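PDB 3RCN: beta-N-acetylhexosaminidase from Arthrobacter aurescens, which probably hydrolyses terminal non-reducing N-acetyl-D-hexosamine residues in N-acetyl-beta-D-hexosaminides, as a member of glycosyl hydrolase family 20. Local coordinates for residues A[143-148]-A[158-163]; A[167-172]-A[473-478]; A[248-253]-A[292-297]; A[310-315]-A[353-358]; A[510-515]-A[520-525]. All coordinates share one frame; numbering follows the deposited sequence.

Contact 1: A[143-148]-A[158-163]; sequences TMLDVA and LRFIEV
In a beta-alpha-beta unit of the family 20 catalytic barrel, Phe160 of helix 154-166 packs on Thr143 and Leu145 of strand 140-146. This is the inner face of the helix laid against the sheet, and all three residues are buried. No hydrogen bond crosses between the segments. The Phe160 side chain leaves the helix with CG anti to the backbone N (chi1 -179°), which sends the ring toward the strand. The methyl CG2 of Thr143 comes in at the ring edge, close to its plane, with Thr143 CG2 3.8 Å from Phe160 CZ. Leu145 meets the ring obliquely and slides past it in the opposite direction; its branch Leu145 CD2 lies 3.9 Å from Phe160 CD2. Ile456 of strand 449-456 touches both Thr143 and Phe160 and extends the apolar layer. The backbone of strand 140-146 bonds to strand 171-178 through Thr143 and Leu145, and to strand 449-456 through Met144, a selenomethionine pointing away from the helix. Beyond the strand the chain bends in an Asx turn. There Ala148 N donates to Asp146 OD1 at 2.9 Å, on the anti side of the carboxylate and 29° out of its plane.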
# COMPACT_ATOMS: atom_id res chain seq x y z
N THR A 143 -5.24 18.53 -3.93
CA THR A 143 -5.83 17.72 -2.89
C THR A 143 -4.95 17.88 -1.67
O THR A 143 -3.72 17.86 -1.76
CB THR A 143 -5.87 16.21 -3.25
OG1 THR A 143 -6.71 16.00 -4.39
CG2 THR A 143 -6.41 15.42 -2.09
N MSE A 144 -5.59 18.02 -0.52
CA MSE A 144 -4.85 18.03 0.72
C MSE A 144 -5.03 16.71 1.43
O MSE A 144 -6.10 16.11 1.41
CB MSE A 144 -5.34 19.14 1.62
CG MSE A 144 -4.36 19.45 2.71
SE MSE A 144 -5.30 19.91 4.33
CE MSE A 144 -5.89 18.11 4.78
N LEU A 145 -3.97 16.26 2.05
CA LEU A 145 -3.97 15.00 2.74
C LEU A 145 -3.48 15.24 4.15
O LEU A 145 -2.34 15.66 4.35
CB LEU A 145 -3.04 14.04 2.00
CG LEU A 145 -2.88 12.65 2.58
CD1 LEU A 145 -4.25 12.04 2.94
CD2 LEU A 145 -2.11 11.79 1.59
N ASP A 146 -4.32 14.95 5.14
CA ASP A 146 -3.91 15.14 6.52
C ASP A 146 -3.30 13.81 7.02
O ASP A 146 -4.00 12.82 7.24
CB ASP A 146 -5.17 15.51 7.30
CG ASP A 146 -4.94 15.57 8.80
OD1 ASP A 146 -3.77 15.57 9.24
OD2 ASP A 146 -5.96 15.64 9.53
N VAL A 147 -1.98 13.81 7.16
CA VAL A 147 -1.26 12.70 7.76
C VAL A 147 -0.87 12.98 9.21
O VAL A 147 -0.16 12.20 9.85
CB VAL A 147 -0.04 12.31 6.94
CG1 VAL A 147 -0.46 12.07 5.50
CG2 VAL A 147 1.02 13.39 7.03
N ALA A 148 -1.27 14.13 9.71
CA ALA A 148 -0.95 14.48 11.09
C ALA A 148 -1.91 13.77 12.04
O ALA A 148 -1.50 13.26 13.08
CB ALA A 148 -1.01 16.00 11.29
N LEU A 158 2.16 6.67 -1.70
CA LEU A 158 2.59 6.64 -3.10
C LEU A 158 1.43 6.16 -3.95
O LEU A 158 1.28 6.58 -5.11
CB LEU A 158 3.80 5.75 -3.30
CG LEU A 158 4.97 6.05 -2.37
CD1 LEU A 158 6.04 4.96 -2.44
CD2 LEU A 158 5.55 7.43 -2.70
N ARG A 159 0.62 5.27 -3.39
CA ARG A 159 -0.54 4.75 -4.12
C ARG A 159 -1.63 5.80 -4.28
O ARG A 159 -2.24 5.93 -5.34
CB ARG A 159 -1.10 3.51 -3.44
CG ARG A 159 -0.44 2.23 -3.92
CD ARG A 159 -1.22 1.64 -5.07
NE ARG A 159 -0.59 1.88 -6.35
CZ ARG A 159 -1.18 1.67 -7.51
NH1 ARG A 159 -2.43 1.23 -7.54
NH2 ARG A 159 -0.55 1.92 -8.65
N PHE A 160 -1.87 6.55 -3.21
CA PHE A 160 -2.76 7.70 -3.28
C PHE A 160 -2.28 8.71 -4.34
O PHE A 160 -3.09 9.26 -5.09
CB PHE A 160 -2.85 8.37 -1.91
CG PHE A 160 -3.76 9.56 -1.86
CD1 PHE A 160 -5.12 9.40 -1.66
CD2 PHE A 160 -3.25 10.85 -2.01
CE1 PHE A 160 -5.96 10.50 -1.62
CE2 PHE A 160 -4.09 11.95 -1.96
CZ PHE A 160 -5.45 11.77 -1.77
N ILE A 161 -0.97 8.93 -4.41
CA ILE A 161 -0.40 9.86 -5.38
C ILE A 161 -0.60 9.36 -6.82
O ILE A 161 -0.88 10.13 -7.73
CB ILE A 161 1.10 10.11 -5.13
CG1 ILE A 161 1.28 11.03 -3.93
CG2 ILE A 161 1.76 10.70 -6.36
CD1 ILE A 161 2.70 11.08 -3.38
N GLU A 162 -0.46 8.05 -7.00
CA GLU A 162 -0.64 7.43 -8.31
C GLU A 162 -2.07 7.60 -8.81
O GLU A 162 -2.32 7.89 -9.99
CB GLU A 162 -0.27 5.95 -8.23
CG GLU A 162 -0.28 5.23 -9.57
CD GLU A 162 0.98 5.46 -10.39
OE1 GLU A 162 1.90 4.62 -10.27
OE2 GLU A 162 1.04 6.45 -11.17
N VAL A 163 -3.03 7.41 -7.90
CA VAL A 163 -4.44 7.62 -8.21
C VAL A 163 -4.73 9.09 -8.52
O VAL A 163 -5.57 9.39 -9.38
CB VAL A 163 -5.35 7.11 -7.09
CG1 VAL A 163 -6.79 7.44 -7.39
CG2 VAL A 163 -5.18 5.60 -6.89

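Contact 2: A[167-172]-A[473-478]; sequences HKLNVL and PRLSAI
Leu475 and Ser476, neighbours in helix 474-483, meet Leu169 and His167 in turn. Just before them, the carbonyl oxygen of Pro473 accepts from the backbone of Ser476, with Pro473 O 2.8 Å from Ser476 N. The peptide bond before Pro473 is cis. Leu475 has CG anti to the backbone N (chi1 -166°), and its outer end reaches the loop. There Leu475 CD1 lies 4.1 Å from Leu169 CD1, and the two leucines cross obliquely. Both also touch Thr143, a residue of barrel strand 140-146. The contact therefore joins the loop between helix 154-166 and strand 171-178 to helix 474-483, which comes after barrel strand 449-456 and helix 464-471. Lys168 turns the chain into that loop through a Schellman motif. Ser476 OG receives a weak, bent bond from His167 NE2 at 3.2 Å, with an angle of 123°. The stronger partner of His167 NE2 is His502 NE2 on helix 491-508, while ND1 is bonded to Val163 O. Replacing His167 with an alanine would probably leave His502 and Val163 O without their imidazole partner and open a gap beside Ser476.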
# COMPACT_ATOMS: atom_id res chain seq x y z
N HIS A 167 -6.10 11.11 -12.28
CA HIS A 167 -7.17 12.10 -12.42
C HIS A 167 -6.67 13.47 -12.88
O HIS A 167 -7.45 14.42 -12.98
CB HIS A 167 -7.96 12.21 -11.12
CG HIS A 167 -8.75 10.98 -10.80
ND1 HIS A 167 -8.23 9.92 -10.10
CD2 HIS A 167 -10.03 10.64 -11.11
CE1 HIS A 167 -9.16 8.98 -9.97
NE2 HIS A 167 -10.25 9.40 -10.58
N LYS A 168 -5.38 13.55 -13.19
CA LYS A 168 -4.73 14.76 -13.68
C LYS A 168 -4.68 15.88 -12.64
O LYS A 168 -4.58 17.04 -12.99
CB LYS A 168 -5.44 15.27 -14.93
CG LYS A 168 -5.32 14.35 -16.17
CD LYS A 168 -6.05 14.97 -17.39
CE LYS A 168 -5.74 14.26 -18.72
NZ LYS A 168 -6.38 12.92 -18.85
N LEU A 169 -4.74 15.51 -11.36
CA LEU A 169 -4.52 16.44 -10.26
C LEU A 169 -3.03 16.71 -10.17
O LEU A 169 -2.23 15.77 -10.21
CB LEU A 169 -5.04 15.85 -8.95
CG LEU A 169 -6.56 15.64 -8.96
CD1 LEU A 169 -7.02 14.75 -7.82
CD2 LEU A 169 -7.30 16.96 -8.93
N ASN A 170 -2.66 17.99 -10.18
CA ASN A 170 -1.26 18.41 -10.05
C ASN A 170 -0.72 18.92 -8.70
O ASN A 170 0.46 19.21 -8.60
CB ASN A 170 -0.88 19.38 -11.18
CG ASN A 170 -1.64 20.67 -11.11
OD1 ASN A 170 -2.38 20.92 -10.16
ND2 ASN A 170 -1.45 21.51 -12.11
N VAL A 171 -1.55 19.02 -7.66
CA VAL A 171 -1.02 19.52 -6.39
C VAL A 171 -1.43 18.66 -5.22
O VAL A 171 -2.60 18.31 -5.06
CB VAL A 171 -1.40 21.02 -6.06
CG1 VAL A 171 -0.86 21.43 -4.71
CG2 VAL A 171 -0.86 21.96 -7.10
N LEU A 172 -0.45 18.33 -4.38
CA LEU A 172 -0.73 17.58 -3.17
C LEU A 172 -0.25 18.41 -2.02
O LEU A 172 0.95 18.70 -1.89
CB LEU A 172 0.01 16.23 -3.15
CG LEU A 172 0.06 15.58 -1.76
CD1 LEU A 172 -1.31 15.04 -1.32
CD2 LEU A 172 1.10 14.48 -1.71
N PRO A 473 -16.15 8.17 -4.46
CA PRO A 473 -16.03 8.72 -5.83
C PRO A 473 -15.92 10.26 -5.96
O PRO A 473 -15.63 10.74 -7.06
CB PRO A 473 -17.31 8.20 -6.50
CG PRO A 473 -18.31 8.21 -5.39
CD PRO A 473 -17.55 7.85 -4.13
N ARG A 474 -16.22 11.01 -4.91
CA ARG A 474 -16.26 12.48 -5.00
C ARG A 474 -15.06 13.12 -5.67
O ARG A 474 -15.21 13.99 -6.51
CB ARG A 474 -16.48 13.11 -3.62
CG ARG A 474 -17.88 12.91 -3.12
CD ARG A 474 -18.06 13.56 -1.78
NE ARG A 474 -17.30 12.88 -0.74
CZ ARG A 474 -17.32 13.24 0.54
NH1 ARG A 474 -18.05 14.28 0.94
NH2 ARG A 474 -16.60 12.57 1.41
N LEU A 475 -13.86 12.69 -5.31
CA LEU A 475 -12.64 13.23 -5.90
C LEU A 475 -12.56 13.01 -7.42
O LEU A 475 -11.84 13.73 -8.13
CB LEU A 475 -11.42 12.61 -5.20
CG LEU A 475 -10.09 13.30 -5.45
CD1 LEU A 475 -10.24 14.80 -5.27
CD2 LEU A 475 -9.02 12.76 -4.50
N SER A 476 -13.29 12.03 -7.94
CA SER A 476 -13.33 11.81 -9.38
C SER A 476 -14.14 12.92 -10.06
O SER A 476 -13.74 13.45 -11.10
CB SER A 476 -13.93 10.45 -9.73
OG SER A 476 -13.14 9.40 -9.21
N ALA A 477 -15.28 13.25 -9.47
CA ALA A 477 -16.12 14.33 -9.96
C ALA A 477 -15.41 15.69 -9.84
O ALA A 477 -15.44 16.53 -10.75
CB ALA A 477 -17.44 14.34 -9.21
N ILE A 478 -14.76 15.89 -8.70
CA ILE A 478 -13.94 17.07 -8.47
C ILE A 478 -12.81 17.20 -9.49
O ILE A 478 -12.55 18.29 -9.99
CB ILE A 478 -13.39 17.08 -7.02
CG1 ILE A 478 -14.49 17.53 -6.05
CG2 ILE A 478 -12.21 18.00 -6.88
CD1 ILE A 478 -14.40 16.93 -4.67

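Contact 3: A[248-253]-A[292-297]; sequences GHSQAA and EFYRNV
The backbones of the two segments stay well apart, coming closest at Ala253 and Tyr294, whose CA atoms are 10.2 Å from each other. The gap is spanned by the Tyr294 side chain. Its CG is anti to the carbonyl carbon (chi1 -81°), and the ring carries the hydroxyl across to the other segment. Tyr294 OH lies 3.4 Å from Ala253 CB, beside the start of helix 251-256. Ser250 OG is 4.1 Å from Tyr294 OH, too far for a direct bond, and one water bridges them. The water donates to Ser250 OG at 2.8 Å. It also bonds to Tyr294 OH at 2.6 Å. Ser250 OG in turn donates to Gly248 O at 2.9 Å, from well above the carbonyl plane.

These segments belong to the beta-alpha-beta unit of barrel strand 239-243, helix 288-304 and strand 309-313. The first lies in the connection after strand 239-243, where the Ser250 side chain is about 10 Å from that of Glu316, the predicted proton donor. His249 touches Glu316 and Asp315. On the helix, Phe293 CD1 sits 3.8 Å above one face of the Tyr294 ring, offset toward the rim, while the Phe293 ring stacks with Tyr189.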
# COMPACT_ATOMS: atom_id res chain seq x y z
N GLY A 248 -0.90 28.05 15.90
CA GLY A 248 -1.82 27.09 16.48
C GLY A 248 -1.57 25.67 15.98
O GLY A 248 -0.62 25.44 15.23
N HIS A 249 -2.41 24.72 16.41
CA HIS A 249 -2.24 23.29 16.08
C HIS A 249 -0.83 22.81 16.38
O HIS A 249 -0.26 22.06 15.62
CB HIS A 249 -2.59 23.02 14.61
CG HIS A 249 -4.02 23.29 14.29
ND1 HIS A 249 -4.49 24.54 13.96
CD2 HIS A 249 -5.10 22.47 14.32
CE1 HIS A 249 -5.80 24.48 13.77
NE2 HIS A 249 -6.19 23.24 13.98
N SER A 250 -0.22 23.37 17.40
CA SER A 250 1.16 23.05 17.74
C SER A 250 1.48 22.11 18.90
O SER A 250 2.65 21.90 19.19
CB SER A 250 1.97 24.34 17.82
OG SER A 250 1.92 24.97 16.55
N GLN A 251 0.47 21.56 19.57
CA GLN A 251 0.77 20.77 20.78
C GLN A 251 1.76 19.59 20.61
O GLN A 251 2.37 19.15 21.58
CB GLN A 251 -0.49 20.29 21.47
CG GLN A 251 -0.22 19.73 22.85
CD GLN A 251 -1.47 19.65 23.68
OE1 GLN A 251 -2.36 20.50 23.57
NE2 GLN A 251 -1.55 18.62 24.53
N ALA A 252 1.92 19.06 19.40
CA ALA A 252 2.85 17.96 19.22
C ALA A 252 4.27 18.47 19.35
O ALA A 252 5.08 17.87 20.06
CB ALA A 252 2.64 17.25 17.87
N ALA A 253 4.57 19.59 18.69
CA ALA A 253 5.87 20.24 18.83
C ALA A 253 6.14 20.72 20.27
O ALA A 253 7.26 20.60 20.78
CB ALA A 253 5.97 21.40 17.84
N GLU A 292 13.30 31.14 16.18
CA GLU A 292 14.54 30.50 15.78
C GLU A 292 14.31 29.00 15.52
O GLU A 292 14.85 28.42 14.56
CB GLU A 292 15.63 30.70 16.84
CG GLU A 292 16.97 30.04 16.49
CD GLU A 292 17.72 29.51 17.71
OE1 GLU A 292 17.57 30.11 18.80
OE2 GLU A 292 18.45 28.50 17.57
N PHE A 293 13.51 28.38 16.38
CA PHE A 293 13.21 26.97 16.26
C PHE A 293 12.62 26.69 14.88
O PHE A 293 13.09 25.81 14.16
CB PHE A 293 12.22 26.56 17.35
CG PHE A 293 11.98 25.09 17.42
CD1 PHE A 293 10.99 24.50 16.64
CD2 PHE A 293 12.74 24.29 18.26
CE1 PHE A 293 10.77 23.13 16.71
CE2 PHE A 293 12.52 22.92 18.32
CZ PHE A 293 11.53 22.35 17.54
N TYR A 294 11.61 27.47 14.51
CA TYR A 294 10.89 27.20 13.28
C TYR A 294 11.61 27.66 12.02
O TYR A 294 11.26 27.22 10.93
CB TYR A 294 9.49 27.78 13.36
CG TYR A 294 8.55 26.89 14.11
CD1 TYR A 294 8.35 27.05 15.47
CD2 TYR A 294 7.87 25.86 13.46
CE1 TYR A 294 7.50 26.22 16.17
CE2 TYR A 294 7.01 25.02 14.15
CZ TYR A 294 6.84 25.21 15.51
OH TYR A 294 5.99 24.39 16.20
N ARG A 295 12.60 28.53 12.16
CA ARG A 295 13.46 28.88 11.03
C ARG A 295 14.35 27.69 10.75
O ARG A 295 14.60 27.35 9.60
CB ARG A 295 14.35 30.08 11.32
CG ARG A 295 13.66 31.41 11.40
CD ARG A 295 14.70 32.51 11.48
NE ARG A 295 14.09 33.82 11.61
CZ ARG A 295 14.07 34.50 12.75
NH1 ARG A 295 14.66 33.97 13.82
NH2 ARG A 295 13.47 35.70 12.80
N ASN A 296 14.84 27.08 11.83
CA ASN A 296 15.63 25.85 11.70
C ASN A 296 14.83 24.69 11.09
O ASN A 296 15.35 23.93 10.27
CB ASN A 296 16.24 25.46 13.05
CG ASN A 296 17.36 26.41 13.46
OD1 ASN A 296 18.06 26.96 12.61
ND2 ASN A 296 17.53 26.60 14.76
N VAL A 297 13.56 24.57 11.46
CA VAL A 297 12.70 23.58 10.86
C VAL A 297 12.51 23.90 9.38
O VAL A 297 12.62 23.01 8.53
CB VAL A 297 11.32 23.52 11.55
CG1 VAL A 297 10.31 22.81 10.68
CG2 VAL A 297 11.43 22.83 12.91
O HOH W 1 3.75 23.29 15.35

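Contact 4: A[310-315]-A[353-358]; sequences ISLGGD and LHLKHH
Leu355 places both of its methyl branches on Ile310 and one of them on Leu312. Leu355 CD1 is 3.9 Å from Ile310 CG2, and Leu355 CD2 is 3.9 Å from Ile310 CD1. Ile310 CG2 lies against both methyls, and Ile310 CD1 adds to the cover of Leu355 CD2. Leu312 arrives tip to tip, with Leu312 CD1 4.1 Å from Leu355 CD1. Leu355 gets there with CG anti to its carbonyl carbon (chi1 -71°) and an extended second torsion. An alanine in place of Leu355 would remove both branches and is likely to open a gap between the strand and the helix, with Ile310 and Leu312 left short of apolar cover.

The contact lies in the beta-alpha-beta crossover of the catalytic barrel formed by strand 309-313, helix 342-357 and strand 361-364, the two strands being parallel neighbours. Thr362 of the second strand touches Leu312 and Leu355, while helix 288-304 flanks the cluster with Val301 and Val302 on Ile310 and Leu298 on Leu355. That helix is also tied to the end of helix 342-357, because Asp299 OD1 bonds to NE2 of both His354 and His358. Those two imidazoles lie close, His358 CD2 being 3.8 Å above a face of the His354 ring.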
# COMPACT_ATOMS: atom_id res chain seq x y z
N ILE A 310 5.33 27.08 0.41
CA ILE A 310 5.44 26.29 1.62
C ILE A 310 4.34 26.78 2.55
O ILE A 310 4.17 27.97 2.72
CB ILE A 310 6.82 26.47 2.23
CG1 ILE A 310 7.84 25.71 1.37
CG2 ILE A 310 6.85 26.01 3.68
CD1 ILE A 310 9.22 25.73 1.91
N SER A 311 3.56 25.86 3.12
CA SER A 311 2.38 26.28 3.87
C SER A 311 2.68 26.46 5.35
O SER A 311 3.31 25.61 5.97
CB SER A 311 1.22 25.30 3.68
OG SER A 311 0.15 25.60 4.57
N LEU A 312 2.30 27.62 5.88
CA LEU A 312 2.41 27.88 7.31
C LEU A 312 1.11 27.72 8.09
O LEU A 312 1.10 27.95 9.29
CB LEU A 312 3.04 29.24 7.58
CG LEU A 312 4.48 29.36 7.07
CD1 LEU A 312 5.01 30.77 7.28
CD2 LEU A 312 5.37 28.34 7.75
N GLY A 313 0.03 27.33 7.43
CA GLY A 313 -1.22 27.25 8.17
C GLY A 313 -1.74 28.62 8.59
O GLY A 313 -2.08 29.44 7.76
N GLY A 314 -1.88 28.82 9.90
CA GLY A 314 -2.29 30.10 10.45
C GLY A 314 -3.73 30.06 10.91
O GLY A 314 -4.26 31.04 11.46
N ASP A 315 -4.38 28.92 10.70
CA ASP A 315 -5.77 28.76 11.05
C ASP A 315 -5.93 28.56 12.56
O ASP A 315 -5.02 28.09 13.24
CB ASP A 315 -6.40 27.58 10.30
CG ASP A 315 -5.76 26.24 10.66
OD1 ASP A 315 -4.52 26.15 10.63
OD2 ASP A 315 -6.50 25.27 10.98
N LEU A 353 8.96 35.83 5.88
CA LEU A 353 10.17 36.55 5.50
C LEU A 353 11.34 35.56 5.35
O LEU A 353 12.14 35.67 4.43
CB LEU A 353 10.52 37.60 6.55
CG LEU A 353 10.50 39.09 6.18
CD1 LEU A 353 9.35 39.41 5.25
CD2 LEU A 353 10.42 39.94 7.45
N HIS A 354 11.43 34.60 6.26
CA HIS A 354 12.52 33.63 6.24
C HIS A 354 12.41 32.75 4.99
O HIS A 354 13.40 32.46 4.32
CB HIS A 354 12.53 32.80 7.52
CG HIS A 354 13.61 31.77 7.56
ND1 HIS A 354 14.95 32.10 7.60
CD2 HIS A 354 13.57 30.42 7.56
CE1 HIS A 354 15.68 31.00 7.62
NE2 HIS A 354 14.86 29.96 7.60
N LEU A 355 11.18 32.36 4.67
CA LEU A 355 10.92 31.63 3.44
C LEU A 355 11.33 32.46 2.23
O LEU A 355 11.89 31.93 1.26
CB LEU A 355 9.44 31.25 3.35
CG LEU A 355 8.99 30.16 4.32
CD1 LEU A 355 7.51 29.84 4.16
CD2 LEU A 355 9.85 28.90 4.15
N LYS A 356 11.04 33.76 2.28
CA LYS A 356 11.34 34.66 1.16
C LYS A 356 12.84 34.71 0.94
O LYS A 356 13.32 34.74 -0.20
CB LYS A 356 10.77 36.06 1.42
CG LYS A 356 10.88 37.04 0.26
CD LYS A 356 12.29 37.66 0.18
CE LYS A 356 12.35 38.85 -0.79
NZ LYS A 356 11.65 40.04 -0.22
N HIS A 357 13.58 34.68 2.04
CA HIS A 357 15.04 34.63 1.99
C HIS A 357 15.48 33.41 1.17
O HIS A 357 16.44 33.49 0.40
CB HIS A 357 15.58 34.60 3.42
CG HIS A 357 17.03 34.24 3.53
ND1 HIS A 357 18.04 35.16 3.37
CD2 HIS A 357 17.63 33.07 3.83
CE1 HIS A 357 19.20 34.57 3.54
NE2 HIS A 357 18.99 33.30 3.82
N HIS A 358 14.74 32.30 1.31
CA HIS A 358 15.01 31.06 0.58
C HIS A 358 14.34 30.99 -0.78
O HIS A 358 14.42 29.97 -1.46
CB HIS A 358 14.54 29.85 1.37
CG HIS A 358 15.46 29.44 2.46
ND1 HIS A 358 16.67 28.81 2.22
CD2 HIS A 358 15.36 29.55 3.81
CE1 HIS A 358 17.27 28.56 3.37
NE2 HIS A 358 16.49 28.99 4.35

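Contact 5: A[510-515]-A[520-525]; sequences GVEYRP and APWQQR
Gln523 reaches across to Tyr513 and Pro515 and supplies the direct hydrogen bond of this surface contact. Gln523 NE2 donates to Tyr513 O at 3.1 Å with an angle of 147°. The donor sits above the carbonyl plane. The same amide is held at its other end, since Ala520 N donates to Gln523 OE1 at 2.7 Å. The side chain gets this far because it is extended beyond CG (chi2 168°).

Van der Waals contact comes from Pro515, whose CD is 3.5 Å from Gln523 OE1. Ala520 CB rests over one face of the Trp522 ring, offset toward its rim.

Charge plays a smaller part between the segments. Glu512 OE2 approaches the indole at its edge, but at 4.0 Å from Trp522 NE1 it makes no bond there. The carboxylate's main partner is Arg465, through a salt bridge from OE1. Phe151 of the second subunit packs on Glu512, and Gly218 of that subunit on Trp522, so this C-terminal loop borders the dimer interface.

With one amide bonded through both its N and its O, a flip of the Gln523 group would probably cost both bonds, so the amide is probably held in one orientation.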
# COMPACT_ATOMS: atom_id res chain seq x y z
N GLY A 510 -6.96 -0.38 -6.96
CA GLY A 510 -7.01 -0.75 -5.56
C GLY A 510 -7.76 0.22 -4.66
O GLY A 510 -7.55 0.24 -3.45
N VAL A 511 -8.64 1.02 -5.24
CA VAL A 511 -9.31 2.04 -4.45
C VAL A 511 -10.68 1.56 -4.00
O VAL A 511 -11.54 1.32 -4.84
CB VAL A 511 -9.49 3.34 -5.30
CG1 VAL A 511 -10.23 4.39 -4.50
CG2 VAL A 511 -8.15 3.87 -5.76
N GLU A 512 -10.88 1.43 -2.69
CA GLU A 512 -12.20 1.05 -2.22
C GLU A 512 -12.99 2.32 -1.94
O GLU A 512 -12.80 2.94 -0.91
CB GLU A 512 -12.11 0.24 -0.91
CG GLU A 512 -11.02 -0.84 -0.86
CD GLU A 512 -11.08 -1.72 0.40
OE1 GLU A 512 -10.02 -1.91 1.04
OE2 GLU A 512 -12.17 -2.22 0.75
N TYR A 513 -13.95 2.62 -2.80
CA TYR A 513 -14.71 3.85 -2.73
C TYR A 513 -16.05 3.63 -2.04
O TYR A 513 -16.39 2.51 -1.69
CB TYR A 513 -14.94 4.37 -4.15
CG TYR A 513 -15.53 3.33 -5.06
CD1 TYR A 513 -14.71 2.51 -5.85
CD2 TYR A 513 -16.90 3.14 -5.13
CE1 TYR A 513 -15.24 1.55 -6.68
CE2 TYR A 513 -17.45 2.19 -5.96
CZ TYR A 513 -16.62 1.40 -6.74
OH TYR A 513 -17.18 0.45 -7.57
N ARG A 514 -16.83 4.70 -1.85
CA ARG A 514 -18.20 4.54 -1.38
C ARG A 514 -19.04 4.13 -2.57
O ARG A 514 -19.11 4.87 -3.55
CB ARG A 514 -18.79 5.82 -0.78
CG ARG A 514 -20.04 5.54 0.09
CD ARG A 514 -20.78 6.80 0.53
NE ARG A 514 -21.76 7.19 -0.49
CZ ARG A 514 -23.08 7.21 -0.31
NH1 ARG A 514 -23.62 6.87 0.86
NH2 ARG A 514 -23.87 7.58 -1.31
N PRO A 515 -19.68 2.95 -2.50
CA PRO A 515 -20.57 2.58 -3.60
C PRO A 515 -21.71 3.59 -3.69
O PRO A 515 -22.11 4.15 -2.68
CB PRO A 515 -21.10 1.21 -3.17
CG PRO A 515 -20.06 0.67 -2.25
CD PRO A 515 -19.58 1.89 -1.49
N ALA A 520 -20.76 -0.22 1.98
CA ALA A 520 -20.75 -1.66 2.17
C ALA A 520 -20.76 -1.93 3.66
O ALA A 520 -20.24 -1.15 4.43
CB ALA A 520 -19.51 -2.28 1.52
N PRO A 521 -21.36 -3.05 4.07
CA PRO A 521 -21.48 -3.36 5.49
C PRO A 521 -20.15 -3.27 6.25
O PRO A 521 -20.17 -2.88 7.42
CB PRO A 521 -21.99 -4.80 5.48
CG PRO A 521 -22.78 -4.89 4.21
CD PRO A 521 -22.02 -4.06 3.22
N TRP A 522 -19.03 -3.64 5.63
CA TRP A 522 -17.73 -3.59 6.32
C TRP A 522 -17.16 -2.17 6.38
O TRP A 522 -16.18 -1.92 7.06
CB TRP A 522 -16.71 -4.55 5.70
CG TRP A 522 -16.44 -4.32 4.25
CD1 TRP A 522 -15.49 -3.49 3.71
CD2 TRP A 522 -17.13 -4.91 3.15
NE1 TRP A 522 -15.56 -3.54 2.33
CE2 TRP A 522 -16.56 -4.41 1.97
CE3 TRP A 522 -18.19 -5.82 3.05
CZ2 TRP A 522 -17.00 -4.78 0.70
CZ3 TRP A 522 -18.63 -6.20 1.79
CH2 TRP A 522 -18.04 -5.68 0.64
N GLN A 523 -17.78 -1.27 5.63
CA GLN A 523 -17.41 0.15 5.65
C GLN A 523 -18.15 0.94 6.72
O GLN A 523 -17.79 2.08 7.01
CB GLN A 523 -17.69 0.77 4.29
CG GLN A 523 -16.75 0.31 3.19
CD GLN A 523 -17.25 0.73 1.84
OE1 GLN A 523 -18.44 1.03 1.67
NE2 GLN A 523 -16.35 0.77 0.86
N GLN A 524 -19.18 0.36 7.30
CA GLN A 524 -19.93 1.04 8.35
C GLN A 524 -19.21 1.01 9.71
O GLN A 524 -18.35 0.17 9.96
CB GLN A 524 -21.33 0.46 8.43
CG GLN A 524 -22.17 0.83 7.23
CD GLN A 524 -23.49 0.11 7.21
OE1 GLN A 524 -24.07 -0.15 8.26
NE2 GLN A 524 -23.97 -0.22 6.01
N ARG A 525 -19.54 1.97 10.56
CA ARG A 525 -18.97 2.01 11.90
C ARG A 525 -20.04 2.45 12.90
O ARG A 525 -20.04 3.59 13.35
CB ARG A 525 -17.77 2.97 11.96
CG ARG A 525 -16.66 2.68 10.95
CD ARG A 525 -15.55 1.78 11.51
NE ARG A 525 -14.47 1.56 10.54
CZ ARG A 525 -14.52 0.69 9.53
NH1 ARG A 525 -15.61 -0.05 9.34
NH2 ARG A 525 -13.49 0.56 8.70

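Overall arrangement
Contacts 1 to 4 lie in the family 20 catalytic barrel. Contact 5 is in the loop after helix 491-508. Contacts 1 and 2 are about 11 Å apart between centres and join through neighbouring strands 140-146 and 171-178, with Thr143 N bonded to Val171 O. Contacts 3 and 4 are about 12 Å apart between centres and share the run from helix 288-304 to strand 309-313; both fall between the two segments of contact 2, which brings helix 474-483 back to the barrel's start. Contact 5 touches contacts 1 and 2 but lies about 38 Å from contact 4 between centres. Contact 3 lies near the predicted proton donor; contacts 1 and 5 both reach the second subunit.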